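Local coordinates for A-type flavoprotein (PDB 2Q9U) that scavenges O2 in the parasite Giardia intestinalis, probably passing electrons from its FMN to a mu-oxo-diiron centre, at residues 9-12 against 18-21; 44-47 against 51-54; 200-205 against 330-335; 303-308 against 336-341. One frame throughout, in Å; residues are numbered along the deposited sequence.

Overall arrangement
From the N terminus, contact 1 closes a short hairpin, with five residues between 9-12 and 18-21. Contact 2 then closes a later hairpin, 44-47 with 51-54. The two follow in series in the mixed sheet of the beta-lactamase-like domain, where strands 17-24 and 39-46 are neighbours, and they touch. Contact 3 spans 124 intervening residues. It ties helix 189-204 of the beta-lactamase-like part to helix 324-336 of the flavodoxin-like part. Contact 4 joins helix 298-306 to the loop before strand 344-350 in the flavodoxin-like part. Its segments alternate with those of contact 3, so the two cross, with centres about 8 Å apart. Contacts 1 and 4 lie about 37 Å apart, centre to centre.

Contact 1 (9-12 against 18-21); sequences QDQE and YWVG
Glu-12 and Tyr-18 face each other in an antiparallel beta hairpin at the edge of the mixed sheet of the beta-lactamase-like domain. They form a non-hydrogen-bonded pair, with CA atoms of Glu-12 and Tyr-18 4.2 Å apart. The main-chain bond comes next to it: Trp-19 N donates to Gln-11 O at 2.8 Å. A water bridges the two backbones: it accepts from Gln-11 N and donates to Trp-19 O.

The stacking is done by Glu-12. Its extended chain lies over one face of the Tyr-18 ring, in a CH-pi contact with CG 3.7 Å from the ring centroid. CG stands anti to the backbone N (chi1 -158°), which carries the chain along the ring. The carboxylate is stacked too, its plane only 8° from that of the ring. Glu-12 OE2 is held by Gly-16 N in the turn.

Gln-11 and Trp-19 run side by side on the other flank. Arg-182 binds Gln-11 OE1 and makes a cation-pi contact with Trp-19, while Asn-42 takes Trp-19 NE1. The Gln-11 amide is tilted 28° to the indole, and its OE1 comes within 3.3 Å of Trp-19 CE3.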
loop_
_atom_site.group_PDB
_atom_site.type_symbol
_atom_site.label_atom_id
_atom_site.label_comp_id
_atom_site.label_asym_id
_atom_site.label_seq_id
_atom_site.Cartn_x
_atom_site.Cartn_y
_atom_site.Cartn_z
ATOM N N GLN A 9 6.229 18.475 27.944
ATOM C CA GLN A 9 7.316 18.253 28.886
ATOM C C GLN A 9 8.538 19.027 28.398
ATOM O O GLN A 9 8.934 18.883 27.224
ATOM C CB GLN A 9 7.675 16.755 28.984
ATOM C CG GLN A 9 8.909 16.520 29.908
ATOM C CD GLN A 9 9.651 15.217 29.670
ATOM O OE1 GLN A 9 9.298 14.428 28.808
ATOM N NE2 GLN A 9 10.681 14.979 30.474
ATOM N N ASP A 10 9.141 19.842 29.272
ATOM C CA ASP A 10 10.414 20.501 28.918
ATOM C C ASP A 10 11.515 19.473 28.917
ATOM O O ASP A 10 11.566 18.604 29.787
ATOM C CB ASP A 10 10.763 21.614 29.907
ATOM C CG ASP A 10 9.687 22.670 29.968
ATOM O OD1 ASP A 10 9.121 23.015 28.901
ATOM O OD2 ASP A 10 9.386 23.133 31.089
ATOM N N GLN A 11 12.385 19.557 27.921
ATOM C CA GLN A 11 13.318 18.500 27.653
ATOM C C GLN A 11 14.716 19.093 27.527
ATOM O O GLN A 11 15.215 19.335 26.435
ATOM C CB GLN A 11 12.862 17.694 26.411
ATOM C CG GLN A 11 11.534 16.947 26.675
ATOM C CD GLN A 11 10.958 16.249 25.456
ATOM O OE1 GLN A 11 11.666 15.570 24.731
ATOM N NE2 GLN A 11 9.652 16.405 25.244
ATOM N N GLU A 12 15.338 19.324 28.686
ATOM C CA GLU A 12 16.698 19.867 28.750
ATOM C C GLU A 12 17.701 18.763 28.398
ATOM O O GLU A 12 17.876 17.808 29.151
ATOM C CB GLU A 12 16.976 20.486 30.136
ATOM C CG GLU A 12 18.121 21.521 30.142
ATOM C CD GLU A 12 18.373 22.127 31.524
ATOM O OE1 GLU A 12 17.669 21.743 32.475
ATOM O OE2 GLU A 12 19.273 22.998 31.647
ATOM N N TYR A 18 17.480 23.045 25.312
ATOM C CA TYR A 18 16.230 22.303 25.384
ATOM C C TYR A 18 15.777 21.876 24.004
ATOM O O TYR A 18 15.850 22.667 23.054
ATOM C CB TYR A 18 15.136 23.159 26.021
ATOM C CG TYR A 18 15.393 23.545 27.466
ATOM C CD1 TYR A 18 16.330 24.520 27.793
ATOM C CD2 TYR A 18 14.687 22.940 28.494
ATOM C CE1 TYR A 18 16.570 24.879 29.144
ATOM C CE2 TYR A 18 14.917 23.292 29.854
ATOM C CZ TYR A 18 15.851 24.269 30.152
ATOM O OH TYR A 18 16.098 24.639 31.462
ATOM N N TRP A 19 15.287 20.644 23.910
ATOM C CA TRP A 19 14.632 20.177 22.683
ATOM C C TRP A 19 13.242 20.752 22.617
ATOM O O TRP A 19 12.414 20.549 23.523
ATOM C CB TRP A 19 14.609 18.652 22.640
ATOM C CG TRP A 19 13.991 18.051 21.440
ATOM C CD1 TRP A 19 14.613 17.754 20.255
ATOM C CD2 TRP A 19 12.625 17.647 21.294
ATOM N NE1 TRP A 19 13.718 17.184 19.387
ATOM C CE2 TRP A 19 12.489 17.107 19.996
ATOM C CE3 TRP A 19 11.507 17.673 22.146
ATOM C CZ2 TRP A 19 11.279 16.583 19.520
ATOM C CZ3 TRP A 19 10.286 17.167 21.674
ATOM C CH2 TRP A 19 10.189 16.626 20.370
ATOM N N VAL A 20 12.975 21.492 21.541
ATOM C CA VAL A 20 11.648 22.073 21.332
ATOM C C VAL A 20 11.115 21.691 19.913
ATOM O O VAL A 20 10.339 22.421 19.316
ATOM C CB VAL A 20 11.652 23.599 21.545
ATOM C CG1 VAL A 20 11.914 23.952 23.050
ATOM C CG2 VAL A 20 12.631 24.307 20.580
ATOM N N GLY A 21 11.542 20.526 19.415
ATOM C CA GLY A 21 11.157 20.082 18.081
ATOM C C GLY A 21 9.844 19.332 18.122
ATOM O O GLY A 21 9.075 19.435 19.077
HETATM O O HOH W 1 11.949 21.663 26.048
#

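Contact 2 (44-47 against 51-54); sequences YFID and PTVI
This is the beta hairpin of strands 39-46 and 52-54, part of the mixed sheet of the beta-lactamase-like domain. Tyr-44 pairs with Ile-54 and Ile-46 with Thr-52, both as antiparallel hydrogen-bonded pairs. Phe-45 and Val-53 form the non-hydrogen-bonded pair between them. Four backbone bonds hold the strands. The straightest is Ile-46 N to Thr-52 O, 2.7 Å with an N-H...O angle of 177°. Thr-52 N returns a longer bond to Ile-46 O, 3.2 Å. At the Tyr-44 end, Ile-54 N donates to Tyr-44 O at 2.8 Å, and Tyr-44 N donates to Ile-54 O.

The side chains divide between two faces. On one, the Ile-46 and Ile-54 chains cross, their CD1 atoms 4.0 Å apart. Tyr-44 is on this face too, and its CB lies 4.2 Å from Ile-54 CB. On the other face, the Phe-45 ring turns toward the partner strand. Its CG is anti to the backbone N (chi1 169°), which brings the ring alongside Pro-51. Pro-51 CB meets the ring edge at Phe-45 CE1, 3.8 Å away, and Val-53 CG2 also sits at that edge.

Helix 62-72 packs on the Phe-45 and Val-53 face. Strand 17-24 borders strand 39-46, and strand 80-82 runs along the far side of strand 52-54.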
loop_
_atom_site.group_PDB
_atom_site.type_symbol
_atom_site.label_atom_id
_atom_site.label_comp_id
_atom_site.label_asym_id
_atom_site.label_seq_id
_atom_site.Cartn_x
_atom_site.Cartn_y
_atom_site.Cartn_z
ATOM N N TYR A 44 15.940 23.673 18.758
ATOM C CA TYR A 44 16.540 23.747 20.099
ATOM C C TYR A 44 16.386 25.145 20.679
ATOM O O TYR A 44 16.479 26.108 19.948
ATOM C CB TYR A 44 18.022 23.356 20.061
ATOM C CG TYR A 44 18.185 21.936 19.568
ATOM C CD1 TYR A 44 18.002 20.857 20.440
ATOM C CD2 TYR A 44 18.416 21.676 18.215
ATOM C CE1 TYR A 44 18.112 19.527 19.967
ATOM C CE2 TYR A 44 18.510 20.364 17.736
ATOM C CZ TYR A 44 18.354 19.302 18.621
ATOM O OH TYR A 44 18.470 17.997 18.145
ATOM N N PHE A 45 16.142 25.216 21.990
ATOM C CA PHE A 45 16.105 26.487 22.680
ATOM C C PHE A 45 17.297 26.610 23.619
ATOM O O PHE A 45 17.518 25.725 24.449
ATOM C CB PHE A 45 14.792 26.652 23.448
ATOM C CG PHE A 45 14.818 27.827 24.392
ATOM C CD1 PHE A 45 14.644 29.131 23.912
ATOM C CD2 PHE A 45 15.109 27.633 25.748
ATOM C CE1 PHE A 45 14.733 30.235 24.789
ATOM C CE2 PHE A 45 15.186 28.721 26.622
ATOM C CZ PHE A 45 14.980 30.012 26.154
ATOM N N ILE A 46 18.048 27.707 23.483
ATOM C CA ILE A 46 19.205 27.990 24.329
ATOM C C ILE A 46 18.831 29.068 25.349
ATOM O O ILE A 46 18.516 30.214 24.985
ATOM C CB ILE A 46 20.438 28.432 23.523
ATOM C CG1 ILE A 46 20.749 27.399 22.435
ATOM C CG2 ILE A 46 21.670 28.615 24.486
ATOM C CD1 ILE A 46 21.706 27.906 21.361
ATOM N N ASP A 47 18.879 28.692 26.623
ATOM C CA ASP A 47 18.540 29.600 27.714
ATOM C C ASP A 47 19.776 30.448 27.999
ATOM O O ASP A 47 20.653 30.027 28.755
ATOM C CB ASP A 47 18.156 28.777 28.958
ATOM C CG ASP A 47 17.845 29.639 30.172
ATOM O OD1 ASP A 47 17.797 30.885 30.042
ATOM O OD2 ASP A 47 17.651 29.055 31.265
ATOM N N PRO A 51 17.891 34.948 24.559
ATOM C CA PRO A 51 17.282 33.628 24.380
ATOM C C PRO A 51 17.204 33.281 22.890
ATOM O O PRO A 51 16.767 34.118 22.079
ATOM C CB PRO A 51 15.883 33.801 25.000
ATOM C CG PRO A 51 16.061 34.921 26.028
ATOM C CD PRO A 51 16.975 35.877 25.251
ATOM N N THR A 52 17.651 32.067 22.537
ATOM C CA THR A 52 17.913 31.741 21.140
ATOM C C THR A 52 17.257 30.422 20.750
ATOM O O THR A 52 17.325 29.456 21.506
ATOM C CB THR A 52 19.421 31.696 20.881
ATOM O OG1 THR A 52 19.959 33.023 21.039
ATOM C CG2 THR A 52 19.756 31.186 19.480
ATOM N N VAL A 53 16.625 30.420 19.579
ATOM C CA VAL A 53 16.044 29.209 18.973
ATOM C C VAL A 53 16.869 28.828 17.757
ATOM O O VAL A 53 17.210 29.678 16.931
ATOM C CB VAL A 53 14.571 29.404 18.565
ATOM C CG1 VAL A 53 13.994 28.127 17.881
ATOM C CG2 VAL A 53 13.733 29.770 19.789
ATOM N N ILE A 54 17.183 27.539 17.670
ATOM C CA ILE A 54 17.873 26.977 16.506
ATOM C C ILE A 54 16.861 26.184 15.689
ATOM O O ILE A 54 16.268 25.222 16.175
ATOM C CB ILE A 54 19.019 26.029 16.926
ATOM C CG1 ILE A 54 19.915 26.678 18.010
ATOM C CG2 ILE A 54 19.812 25.527 15.666
ATOM C CD1 ILE A 54 20.740 27.871 17.497
#

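Contact 3 (200-205 against 330-335); sequences TANILG and LNYVRG
Asn-202 and Tyr-332 bridge two helical segments whose backbones stay well apart. The nearest CA atoms are those of Asn-202 and Tyr-332, at 8.9 Å. Segment 200-205 lies toward the C-terminal end of helix 189-204 and includes a wider pi-type turn at 200-204. Segment 330-335 is regular helix, within 324-336.

The contact is made by a single pair of side chains, crossing at about a right angle. Tyr-332 points toward the other helix, with CG anti to the backbone N (chi1 -164°), and its ring spans the gap. Tyr-332 OH donates to Asn-202 OD1 at 2.7 Å. The hydroxyl lies in the carbonyl plane, on a lone pair, with a C=O...O angle of 121°. OD1 in turn sits at the ring edge, 3.2 Å from Tyr-332 CE2. The amide and ring planes are 39° apart.

The amide is gripped from its other end as well. Asn-202 ND2 donates to Glu-198 O and Thr-299 O, which should fix its rotation. Asn-202 and Tyr-332 are both buried, and Pro-324 of a neighbouring subunit packs on Tyr-332. The bond joins a helix of the beta-lactamase-like part to one of the flavodoxin-like part, the two-domain arrangement of flavodiiron proteins.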
loop_
_atom_site.group_PDB
_atom_site.type_symbol
_atom_site.label_atom_id
_atom_site.label_comp_id
_atom_site.label_asym_id
_atom_site.label_seq_id
_atom_site.Cartn_x
_atom_site.Cartn_y
_atom_site.Cartn_z
ATOM N N THR A 200 22.194 8.897 4.900
ATOM C CA THR A 200 23.398 9.226 4.117
ATOM C C THR A 200 23.250 8.801 2.651
ATOM O O THR A 200 23.475 9.597 1.721
ATOM C CB THR A 200 24.643 8.553 4.702
ATOM O OG1 THR A 200 24.730 8.870 6.090
ATOM C CG2 THR A 200 25.891 9.082 3.993
ATOM N N ALA A 201 22.867 7.537 2.459
ATOM C CA ALA A 201 22.696 6.964 1.126
ATOM C C ALA A 201 21.679 7.744 0.287
ATOM O O ALA A 201 21.925 8.011 -0.898
ATOM C CB ALA A 201 22.250 5.443 1.260
ATOM N N ASN A 202 20.552 8.134 0.902
ATOM C CA ASN A 202 19.410 8.711 0.164
ATOM C C ASN A 202 19.437 10.210 -0.019
ATOM O O ASN A 202 18.857 10.714 -0.966
ATOM C CB ASN A 202 18.089 8.363 0.849
ATOM C CG ASN A 202 17.644 6.950 0.543
ATOM O OD1 ASN A 202 16.956 6.708 -0.447
ATOM N ND2 ASN A 202 18.039 6.009 1.393
ATOM N N ILE A 203 20.071 10.915 0.908
ATOM C CA ILE A 203 20.043 12.386 0.898
ATOM C C ILE A 203 21.408 12.937 0.495
ATOM O O ILE A 203 21.504 13.904 -0.276
ATOM C CB ILE A 203 19.579 12.962 2.256
ATOM C CG1 ILE A 203 18.251 12.296 2.714
ATOM C CG2 ILE A 203 19.506 14.524 2.213
ATOM C CD1 ILE A 203 17.118 12.426 1.714
ATOM N N LEU A 204 22.460 12.285 0.976
ATOM C CA LEU A 204 23.798 12.842 0.850
ATOM C C LEU A 204 24.662 12.149 -0.179
ATOM O O LEU A 204 25.823 12.544 -0.379
ATOM C CB LEU A 204 24.494 12.840 2.232
ATOM C CG LEU A 204 23.794 13.547 3.417
ATOM C CD1 LEU A 204 24.559 13.287 4.735
ATOM C CD2 LEU A 204 23.598 15.044 3.203
ATOM N N GLY A 205 24.119 11.113 -0.818
ATOM C CA GLY A 205 24.952 10.142 -1.576
ATOM C C GLY A 205 25.890 10.798 -2.587
ATOM O O GLY A 205 27.011 10.332 -2.798
ATOM N N LEU A 330 17.300 2.631 -11.247
ATOM C CA LEU A 330 18.519 3.122 -11.881
ATOM C C LEU A 330 18.639 4.643 -11.912
ATOM O O LEU A 330 19.716 5.168 -11.625
ATOM C CB LEU A 330 18.696 2.519 -13.282
ATOM C CG LEU A 330 19.127 1.045 -13.311
ATOM C CD1 LEU A 330 18.877 0.498 -14.715
ATOM C CD2 LEU A 330 20.621 0.874 -12.970
ATOM N N ASN A 331 17.557 5.349 -12.258
ATOM C CA ASN A 331 17.509 6.822 -12.152
ATOM C C ASN A 331 17.970 7.285 -10.760
ATOM O O ASN A 331 18.824 8.185 -10.618
ATOM C CB ASN A 331 16.084 7.334 -12.453
ATOM C CG ASN A 331 15.860 8.808 -12.013
ATOM O OD1 ASN A 331 15.849 9.113 -10.818
ATOM N ND2 ASN A 331 15.632 9.693 -12.973
ATOM N N TYR A 332 17.404 6.652 -9.734
ATOM C CA TYR A 332 17.637 7.077 -8.363
ATOM C C TYR A 332 19.103 6.850 -7.999
ATOM O O TYR A 332 19.772 7.761 -7.473
ATOM C CB TYR A 332 16.738 6.292 -7.398
ATOM C CG TYR A 332 16.638 6.929 -6.041
ATOM C CD1 TYR A 332 16.333 8.294 -5.901
ATOM C CD2 TYR A 332 16.840 6.188 -4.898
ATOM C CE1 TYR A 332 16.224 8.873 -4.609
ATOM C CE2 TYR A 332 16.706 6.747 -3.628
ATOM C CZ TYR A 332 16.395 8.090 -3.490
ATOM O OH TYR A 332 16.276 8.655 -2.208
ATOM N N VAL A 333 19.594 5.648 -8.294
ATOM C CA VAL A 333 20.971 5.265 -7.987
ATOM C C VAL A 333 21.999 6.118 -8.760
ATOM O O VAL A 333 23.048 6.515 -8.197
ATOM C CB VAL A 333 21.166 3.726 -8.207
ATOM C CG1 VAL A 333 22.625 3.375 -8.332
ATOM C CG2 VAL A 333 20.524 2.947 -7.056
ATOM N N ARG A 334 21.694 6.401 -10.030
ATOM C CA ARG A 334 22.513 7.280 -10.874
ATOM C C ARG A 334 22.632 8.670 -10.239
ATOM O O ARG A 334 23.739 9.175 -10.083
ATOM C CB ARG A 334 21.926 7.397 -12.298
ATOM C CG ARG A 334 22.655 8.399 -13.243
ATOM C CD ARG A 334 21.986 8.476 -14.641
ATOM N NE ARG A 334 20.780 9.338 -14.633
ATOM C CZ ARG A 334 19.532 8.955 -14.903
ATOM N NH1 ARG A 334 19.248 7.687 -15.223
ATOM N NH2 ARG A 334 18.552 9.853 -14.864
ATOM N N GLY A 335 21.496 9.259 -9.859
ATOM C CA GLY A 335 21.447 10.608 -9.271
ATOM C C GLY A 335 22.268 10.678 -7.992
ATOM O O GLY A 335 22.924 11.694 -7.701
#

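Contact 4 (303-308 against 336-341); sequences LHTYDS and LTLIKG
Tyr-306 meets Leu-338 at its ring edge, where Leu-338 CD2 lies near the ring plane, 4.4 Å from Tyr-306 CD1. Both segments belong to the flavodoxin-like part, where helix 298-306 packs against the loop from helix 324-336 to strand 344-350. The rings of Trp-249 and His-254 also meet Tyr-306, and its hydroxyl bonds to Glu-245 OE2.

The loop bends sharply. Thr-337 leaves the helix with positive phi (63°), and a type I beta turn runs from Thr-337 to Lys-340, with Lys-340 N bonded to Thr-337 O at 3.2 Å. The bend sets Leu-338 and Ile-339 against the helix.

Thr-305 receives both. Leu-338 crosses it at about a right angle, its CD1 3.6 Å from Thr-305 OG1. This hydroxyl bonds back to Val-301 O within its own helix; chi1 of 57° places it between the backbone N and the carbonyl carbon. Ile-339 touches the carbon side, CG2 to Thr-305 CB, at 3.8 Å.

No direct hydrogen bond joins the segments. Lys-342 NZ bonds to the carbonyls of Thr-305, Tyr-306 and Ser-308. A water bridges the backbones, donating to Leu-338 O at 2.8 Å and to Tyr-306 O at 3.2 Å.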
loop_
_atom_site.group_PDB
_atom_site.type_symbol
_atom_site.label_atom_id
_atom_site.label_comp_id
_atom_site.label_asym_id
_atom_site.label_seq_id
_atom_site.Cartn_x
_atom_site.Cartn_y
_atom_site.Cartn_z
ATOM N N LEU A 303 19.891 2.403 0.174
ATOM C CA LEU A 303 20.524 1.843 1.373
ATOM C C LEU A 303 21.536 0.716 1.075
ATOM O O LEU A 303 22.675 0.715 1.591
ATOM C CB LEU A 303 19.443 1.318 2.316
ATOM C CG LEU A 303 19.869 0.525 3.566
ATOM C CD1 LEU A 303 20.742 1.414 4.514
ATOM C CD2 LEU A 303 18.665 -0.039 4.299
ATOM N N HIS A 304 21.121 -0.253 0.269
ATOM C CA HIS A 304 21.925 -1.439 0.063
ATOM C C HIS A 304 23.045 -1.256 -0.934
ATOM O O HIS A 304 24.138 -1.748 -0.711
ATOM C CB HIS A 304 21.048 -2.687 -0.211
ATOM C CG HIS A 304 20.319 -3.141 1.013
ATOM N ND1 HIS A 304 20.975 -3.688 2.095
ATOM C CD2 HIS A 304 19.011 -3.080 1.358
ATOM C CE1 HIS A 304 20.098 -3.986 3.040
ATOM N NE2 HIS A 304 18.902 -3.613 2.622
ATOM N N THR A 305 22.781 -0.521 -2.005
ATOM C CA THR A 305 23.817 -0.211 -3.000
ATOM C C THR A 305 24.929 0.679 -2.421
ATOM O O THR A 305 26.092 0.548 -2.827
ATOM C CB THR A 305 23.235 0.426 -4.288
ATOM O OG1 THR A 305 22.496 1.625 -3.975
ATOM C CG2 THR A 305 22.303 -0.565 -5.024
ATOM N N TYR A 306 24.557 1.609 -1.554
ATOM C CA TYR A 306 25.491 2.381 -0.727
ATOM C C TYR A 306 26.764 1.627 -0.275
ATOM O O TYR A 306 27.839 2.053 -0.520
ATOM C CB TYR A 306 24.755 3.011 0.457
ATOM C CG TYR A 306 25.590 3.689 1.517
ATOM C CD1 TYR A 306 26.076 4.932 1.340
ATOM C CD2 TYR A 306 25.848 3.080 2.722
ATOM C CE1 TYR A 306 26.817 5.558 2.322
ATOM C CE2 TYR A 306 26.583 3.665 3.685
ATOM C CZ TYR A 306 27.065 4.922 3.481
ATOM O OH TYR A 306 27.780 5.535 4.432
ATOM N N ASP A 307 26.566 0.466 0.333
ATOM C CA ASP A 307 27.652 -0.220 1.024
ATOM C C ASP A 307 27.848 -1.630 0.478
ATOM O O ASP A 307 28.365 -2.508 1.169
ATOM C CB ASP A 307 27.382 -0.272 2.528
ATOM C CG ASP A 307 26.203 -1.159 2.879
ATOM O OD1 ASP A 307 25.502 -1.613 1.950
ATOM O OD2 ASP A 307 25.978 -1.402 4.083
ATOM N N SER A 308 27.433 -1.840 -0.767
ATOM C CA SER A 308 27.773 -3.064 -1.496
ATOM C C SER A 308 29.119 -2.858 -2.176
ATOM O O SER A 308 29.432 -1.747 -2.642
ATOM C CB SER A 308 26.706 -3.376 -2.572
ATOM O OG SER A 308 25.455 -3.679 -1.991
ATOM N N LEU A 336 22.232 9.605 -7.215
ATOM C CA LEU A 336 22.951 9.558 -5.941
ATOM C C LEU A 336 24.400 9.084 -6.045
ATOM O O LEU A 336 25.108 9.126 -5.058
ATOM C CB LEU A 336 22.147 8.721 -4.910
ATOM C CG LEU A 336 20.850 9.377 -4.399
ATOM C CD1 LEU A 336 19.900 8.321 -3.776
ATOM C CD2 LEU A 336 21.104 10.534 -3.428
ATOM N N THR A 337 24.825 8.637 -7.230
ATOM C CA THR A 337 26.226 8.208 -7.531
ATOM C C THR A 337 26.721 6.991 -6.721
ATOM O O THR A 337 27.921 6.683 -6.715
ATOM C CB THR A 337 27.293 9.391 -7.385
ATOM O OG1 THR A 337 27.564 9.647 -5.988
ATOM C CG2 THR A 337 26.808 10.674 -8.052
ATOM N N LEU A 338 25.783 6.277 -6.092
ATOM C CA LEU A 338 26.075 5.191 -5.153
ATOM C C LEU A 338 26.860 4.015 -5.718
ATOM O O LEU A 338 27.515 3.314 -4.971
ATOM C CB LEU A 338 24.767 4.659 -4.568
ATOM C CG LEU A 338 23.955 5.734 -3.834
ATOM C CD1 LEU A 338 22.554 5.176 -3.494
ATOM C CD2 LEU A 338 24.679 6.219 -2.605
ATOM N N ILE A 339 26.796 3.786 -7.024
ATOM C CA ILE A 339 27.555 2.656 -7.581
ATOM C C ILE A 339 28.655 3.073 -8.552
ATOM O O ILE A 339 29.233 2.236 -9.259
ATOM C CB ILE A 339 26.649 1.556 -8.211
ATOM C CG1 ILE A 339 25.961 2.062 -9.497
ATOM C CG2 ILE A 339 25.660 0.957 -7.156
ATOM C CD1 ILE A 339 25.188 0.980 -10.273
ATOM N N LYS A 340 28.973 4.361 -8.573
ATOM C CA LYS A 340 30.063 4.839 -9.426
ATOM C C LYS A 340 31.344 4.052 -9.084
ATOM O O LYS A 340 31.699 3.936 -7.906
ATOM C CB LYS A 340 30.245 6.344 -9.217
ATOM C CG LYS A 340 31.369 6.986 -9.973
ATOM C CD LYS A 340 31.446 8.471 -9.585
ATOM C CE LYS A 340 30.256 9.269 -10.133
ATOM N NZ LYS A 340 30.511 9.691 -11.543
ATOM N N GLY A 341 32.000 3.501 -10.109
ATOM C CA GLY A 341 33.229 2.715 -9.949
ATOM C C GLY A 341 33.069 1.270 -9.489
ATOM O O GLY A 341 34.056 0.540 -9.439
HETATM O O HOH W 2 28.529 4.392 -2.617
#